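Local coordinates for Sel1 repeat family protein (Pseudomonas aeruginosa, PDB 6LCH), which probably serves as an immunity protein that neutralises the type VI secretion effector PldB, using a helical Sel1-repeat scaffold, at residues H181-A186 / P259-D264; K185-Y190 / M219-D224. One frame throughout, in Å; residues are numbered along the deposited sequence.

Interaction 1 of 2, residues H181-A186 / P259-D264; sequences HNFPKA and PTQGYD
Gln261 sets its CG anti to its own carbonyl carbon (chi1 -40°) and its chain bends at the next torsion, which swings its amide across the start of helix 183-195 to Phe183. There OE1 accepts from Phe183 N at 3.0 Å; the N-H points fairly straight at the oxygen (159°), though the donor is tilted from the carbonyl plane. The same amide lies nearly parallel to the Phe183 ring, with 16° between their planes, and brings NE2 to 3.6 Å from Phe183 CD2. One residue back, Asn182 is the N-cap of this helix, which lies in the Sel1 repeat range 166-198. Its OD1 takes the capping bond from Lys185 N at 3.1 Å, approached from above the carbonyl plane, and also accepts from Ala265 N just beyond the loop segment. The other half of the amide is used as well: ND2 gives Asp264 OD1 a bond of 2.7 Å, held close to the amide plane. The second carboxylate oxygen, Asp264 OD2, comes nearest Lys185 CE, at 3.1 Å, and makes only a long, weak salt bridge to Lys185 NZ, at 3.4 Å. Between the two polar ends Pro184 presses into the type II' turn of Gln261 to Asp264, its CG 3.2 Å from Gly262 O. Gly262 holds the positive phi of that turn, and Gln261 CB lies against the proline ring at CG and CD.

Interaction 2 of 2, residues K185-Y190 / M219-D224; sequences KALVYY and MWYAPD
Ala186 O, on the helix turn that faces Met219, is met by two backbone N-H groups: Tyr190 N at 3.0 Å and, weakly, Tyr189 N at 3.2 Å. Those bonds are internal to helix 183-195; the meeting with the loop is made by van der Waals packing of side chains. Met219 reaches in and touches three helix residues. Its SD passes Ala186 CB at 4.3 Å, and the bend at its last torsion (chi3 -92°) turns the terminal methyl along the helix, so that CE settles 3.8 Å from Leu187 CD1. The same CE approaches the Tyr190 ring obliquely, nearest to CE2. Leu187 in turn divides its two methyls between two partners: while CD1 faces the methionine, CD2 stands over a face of the Tyr221 ring in a CH-pi contact, 3.8 Å from the centroid and 25° off the normal. The methyl is displaced toward the hydroxyl end of the ring, and its nearest atom there is Tyr221 CZ at 3.4 Å. All five side chains are buried. Val208 of helix 199-208 touches both Leu187 and Tyr221, and His258 also holds the loop, its NE2 hydrogen-bonded to Met219 O and its ring meeting Tyr221 edge-to-face. Tyr190 also meets Phe204 and Tyr170 on the flanking helices. The result is a hydrophobic seam in a Sel1, TPR-like stack of helices, where the connection between helices 199-208 and 225-240 folds back against helix 183-195.

Both interactions hold helix 183-195, and they share Lys185 and Ala186, but they secure different loops to it. Interaction 1 lies at the N-terminal end and is only partly buried; there the loop after helix 249-252 combines hydrogen bonds and a long ion pair with the packing of Pro184 on a turn. Interaction 2, one turn further along, is fully buried and rests on side-chain packing. Their centres are about 7 Å apart and they touch directly: Tyr221 OH packs 3.1 Å from Pro184 CA, and Met219 SD lies against Phe183 CD1. Lys185 belongs to the polar contact, whereas Ala186 adds its methyl to the buried one. Through His258, Met219 and Tyr221 are also connected with the chain leading into 259-264.

Interaction 1 of 2, residues H181-A186 / P259-D264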
# COMPACT_ATOMS: atom_id res chain seq x y z
N HIS A 181 20.22 0.14 -11.38
CA HIS A 181 20.23 -0.47 -12.72
C HIS A 181 20.41 -1.98 -12.63
O HIS A 181 21.13 -2.59 -13.43
CB HIS A 181 21.30 0.17 -13.60
CG HIS A 181 20.89 0.32 -15.03
ND1 HIS A 181 21.29 -0.54 -16.02
CD2 HIS A 181 20.10 1.25 -15.64
CE1 HIS A 181 20.78 -0.16 -17.18
NE2 HIS A 181 20.05 0.92 -16.97
N ASN A 182 19.77 -2.59 -11.64
CA ASN A 182 19.80 -4.03 -11.41
C ASN A 182 18.44 -4.58 -11.83
O ASN A 182 17.53 -4.74 -11.01
CB ASN A 182 20.11 -4.35 -9.95
CG ASN A 182 20.46 -5.81 -9.73
OD1 ASN A 182 19.97 -6.70 -10.43
ND2 ASN A 182 21.32 -6.07 -8.75
N PHE A 183 18.30 -4.86 -13.12
CA PHE A 183 17.00 -5.27 -13.65
C PHE A 183 16.50 -6.59 -13.07
O PHE A 183 15.34 -6.65 -12.64
CB PHE A 183 17.06 -5.30 -15.18
CG PHE A 183 17.31 -3.95 -15.79
CD1 PHE A 183 16.93 -2.79 -15.12
CD2 PHE A 183 17.93 -3.82 -17.01
CE1 PHE A 183 17.16 -1.55 -15.66
CE2 PHE A 183 18.17 -2.58 -17.56
CZ PHE A 183 17.78 -1.44 -16.89
N PRO A 184 17.30 -7.67 -13.00
CA PRO A 184 16.76 -8.92 -12.45
C PRO A 184 16.42 -8.85 -10.98
O PRO A 184 15.47 -9.50 -10.54
CB PRO A 184 17.87 -9.94 -12.73
CG PRO A 184 18.77 -9.29 -13.72
CD PRO A 184 18.70 -7.84 -13.43
N LYS A 185 17.18 -8.10 -10.18
CA LYS A 185 16.79 -7.89 -8.79
C LYS A 185 15.55 -7.02 -8.70
O LYS A 185 14.73 -7.19 -7.79
CB LYS A 185 17.93 -7.28 -8.00
CG LYS A 185 17.72 -7.29 -6.50
CD LYS A 185 19.02 -7.07 -5.77
CE LYS A 185 19.31 -8.18 -4.80
NZ LYS A 185 20.69 -8.04 -4.24
N ALA A 186 15.39 -6.07 -9.64
CA ALA A 186 14.18 -5.28 -9.68
C ALA A 186 12.97 -6.15 -10.01
O ALA A 186 11.91 -6.00 -9.40
CB ALA A 186 14.32 -4.16 -10.71
N PRO A 259 18.80 -11.29 -20.89
CA PRO A 259 19.85 -11.51 -21.91
C PRO A 259 21.20 -10.91 -21.55
O PRO A 259 22.23 -11.43 -22.01
CB PRO A 259 19.25 -10.86 -23.16
CG PRO A 259 17.78 -10.91 -22.95
CD PRO A 259 17.58 -10.72 -21.47
N THR A 260 21.23 -9.85 -20.76
CA THR A 260 22.49 -9.24 -20.34
C THR A 260 22.75 -9.34 -18.84
O THR A 260 23.90 -9.50 -18.43
CB THR A 260 22.52 -7.75 -20.74
OG1 THR A 260 22.21 -7.63 -22.14
CG2 THR A 260 23.91 -7.17 -20.50
N GLN A 261 21.70 -9.29 -18.01
CA GLN A 261 21.88 -9.16 -16.57
C GLN A 261 21.57 -10.43 -15.79
O GLN A 261 21.96 -10.52 -14.61
CB GLN A 261 21.00 -8.01 -16.05
CG GLN A 261 20.97 -6.78 -16.95
CD GLN A 261 21.00 -5.48 -16.17
OE1 GLN A 261 20.62 -5.42 -15.00
NE2 GLN A 261 21.45 -4.41 -16.83
N GLY A 262 20.88 -11.40 -16.38
CA GLY A 262 20.73 -12.71 -15.75
C GLY A 262 19.65 -12.75 -14.68
O GLY A 262 18.53 -12.27 -14.90
N TYR A 263 19.97 -13.34 -13.53
CA TYR A 263 19.03 -13.49 -12.43
C TYR A 263 19.25 -12.48 -11.31
O TYR A 263 18.37 -12.33 -10.45
CB TYR A 263 19.13 -14.90 -11.85
CG TYR A 263 18.43 -15.92 -12.70
CD1 TYR A 263 17.09 -16.21 -12.49
CD2 TYR A 263 19.10 -16.58 -13.72
CE1 TYR A 263 16.44 -17.13 -13.27
CE2 TYR A 263 18.45 -17.50 -14.51
CZ TYR A 263 17.12 -17.78 -14.28
OH TYR A 263 16.47 -18.70 -15.06
N ASP A 264 20.38 -11.80 -11.32
CA ASP A 264 20.64 -10.65 -10.47
C ASP A 264 21.79 -9.94 -11.14
O ASP A 264 22.84 -10.55 -11.34
CB ASP A 264 21.00 -11.07 -9.04
CG ASP A 264 20.92 -9.92 -8.05
OD1 ASP A 264 21.23 -8.77 -8.42
OD2 ASP A 264 20.56 -10.17 -6.88

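Interaction 2 of 2, residues K185-Y190 / M219-D224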
# COMPACT_ATOMS: atom_id res chain seq x y z
N LYS A 185 17.18 -8.10 -10.18
CA LYS A 185 16.79 -7.89 -8.79
C LYS A 185 15.55 -7.02 -8.70
O LYS A 185 14.73 -7.19 -7.79
CB LYS A 185 17.93 -7.28 -8.00
CG LYS A 185 17.72 -7.29 -6.50
CD LYS A 185 19.02 -7.07 -5.77
CE LYS A 185 19.31 -8.18 -4.80
NZ LYS A 185 20.69 -8.04 -4.24
N ALA A 186 15.39 -6.07 -9.64
CA ALA A 186 14.18 -5.28 -9.68
C ALA A 186 12.97 -6.15 -10.01
O ALA A 186 11.91 -6.00 -9.40
CB ALA A 186 14.32 -4.16 -10.71
N LEU A 187 13.14 -7.07 -10.96
CA LEU A 187 12.04 -7.96 -11.35
C LEU A 187 11.63 -8.87 -10.20
O LEU A 187 10.44 -9.21 -10.08
CB LEU A 187 12.45 -8.78 -12.57
CG LEU A 187 11.34 -9.29 -13.50
CD1 LEU A 187 10.57 -8.13 -14.11
CD2 LEU A 187 11.94 -10.17 -14.58
N VAL A 188 12.58 -9.29 -9.36
CA VAL A 188 12.24 -10.12 -8.21
C VAL A 188 11.29 -9.37 -7.28
O VAL A 188 10.30 -9.93 -6.80
CB VAL A 188 13.52 -10.55 -7.47
CG1 VAL A 188 13.18 -11.11 -6.09
CG2 VAL A 188 14.29 -11.58 -8.29
N TYR A 189 11.57 -8.09 -7.04
CA TYR A 189 10.79 -7.32 -6.08
C TYR A 189 9.45 -6.86 -6.65
O TYR A 189 8.46 -6.77 -5.92
CB TYR A 189 11.61 -6.12 -5.60
CG TYR A 189 12.48 -6.47 -4.42
CD1 TYR A 189 13.85 -6.27 -4.46
CD2 TYR A 189 11.92 -7.02 -3.28
CE1 TYR A 189 14.64 -6.59 -3.37
CE2 TYR A 189 12.70 -7.34 -2.19
CZ TYR A 189 14.06 -7.12 -2.24
OH TYR A 189 14.82 -7.45 -1.15
N TYR A 190 9.40 -6.55 -7.95
CA TYR A 190 8.11 -6.29 -8.58
C TYR A 190 7.21 -7.50 -8.47
O TYR A 190 6.00 -7.37 -8.24
CB TYR A 190 8.29 -5.90 -10.05
CG TYR A 190 8.75 -4.48 -10.30
CD1 TYR A 190 7.99 -3.39 -9.91
CD2 TYR A 190 9.95 -4.23 -10.96
CE1 TYR A 190 8.41 -2.09 -10.16
CE2 TYR A 190 10.38 -2.94 -11.21
CZ TYR A 190 9.61 -1.88 -10.82
OH TYR A 190 10.05 -0.60 -11.07
N MET A 219 13.07 -3.13 -19.52
CA MET A 219 14.40 -3.48 -19.02
C MET A 219 15.10 -4.48 -19.94
O MET A 219 15.95 -5.25 -19.50
CB MET A 219 14.33 -4.03 -17.59
CG MET A 219 13.43 -3.20 -16.68
SD MET A 219 13.59 -3.55 -14.92
CE MET A 219 12.34 -4.80 -14.63
N TRP A 220 14.74 -4.46 -21.23
CA TRP A 220 15.33 -5.32 -22.25
C TRP A 220 15.08 -6.79 -21.97
O TRP A 220 15.86 -7.66 -22.37
CB TRP A 220 16.83 -5.03 -22.42
CG TRP A 220 17.06 -3.68 -23.01
CD1 TRP A 220 16.96 -3.34 -24.33
CD2 TRP A 220 17.38 -2.48 -22.31
NE1 TRP A 220 17.22 -2.00 -24.49
CE2 TRP A 220 17.48 -1.45 -23.27
CE3 TRP A 220 17.61 -2.18 -20.96
CZ2 TRP A 220 17.80 -0.14 -22.92
CZ3 TRP A 220 17.93 -0.87 -20.62
CH2 TRP A 220 18.02 0.13 -21.60
N TYR A 221 13.99 -7.10 -21.28
CA TYR A 221 13.55 -8.47 -21.14
C TYR A 221 12.83 -8.91 -22.41
O TYR A 221 12.13 -8.12 -23.06
CB TYR A 221 12.63 -8.63 -19.93
CG TYR A 221 13.38 -8.89 -18.65
CD1 TYR A 221 13.72 -7.84 -17.80
CD2 TYR A 221 13.78 -10.17 -18.30
CE1 TYR A 221 14.42 -8.07 -16.64
CE2 TYR A 221 14.47 -10.41 -17.13
CZ TYR A 221 14.79 -9.35 -16.31
OH TYR A 221 15.48 -9.58 -15.15
N ALA A 222 13.01 -10.17 -22.78
CA ALA A 222 12.34 -10.67 -23.96
C ALA A 222 10.84 -10.76 -23.71
O ALA A 222 10.42 -11.18 -22.63
CB ALA A 222 12.89 -12.03 -24.37
N PRO A 223 10.02 -10.32 -24.66
CA PRO A 223 8.57 -10.50 -24.52
C PRO A 223 8.21 -11.96 -24.28
O PRO A 223 8.92 -12.88 -24.71
CB PRO A 223 8.02 -10.01 -25.87
CG PRO A 223 9.04 -9.02 -26.35
CD PRO A 223 10.37 -9.44 -25.79
N ASP A 224 7.10 -12.17 -23.59
CA ASP A 224 6.67 -13.51 -23.19
C ASP A 224 5.15 -13.51 -23.16
O ASP A 224 4.55 -12.80 -22.36
CB ASP A 224 7.26 -13.88 -21.82
CG ASP A 224 7.13 -15.36 -21.51
OD1 ASP A 224 6.13 -15.99 -21.91
OD2 ASP A 224 8.05 -15.90 -20.84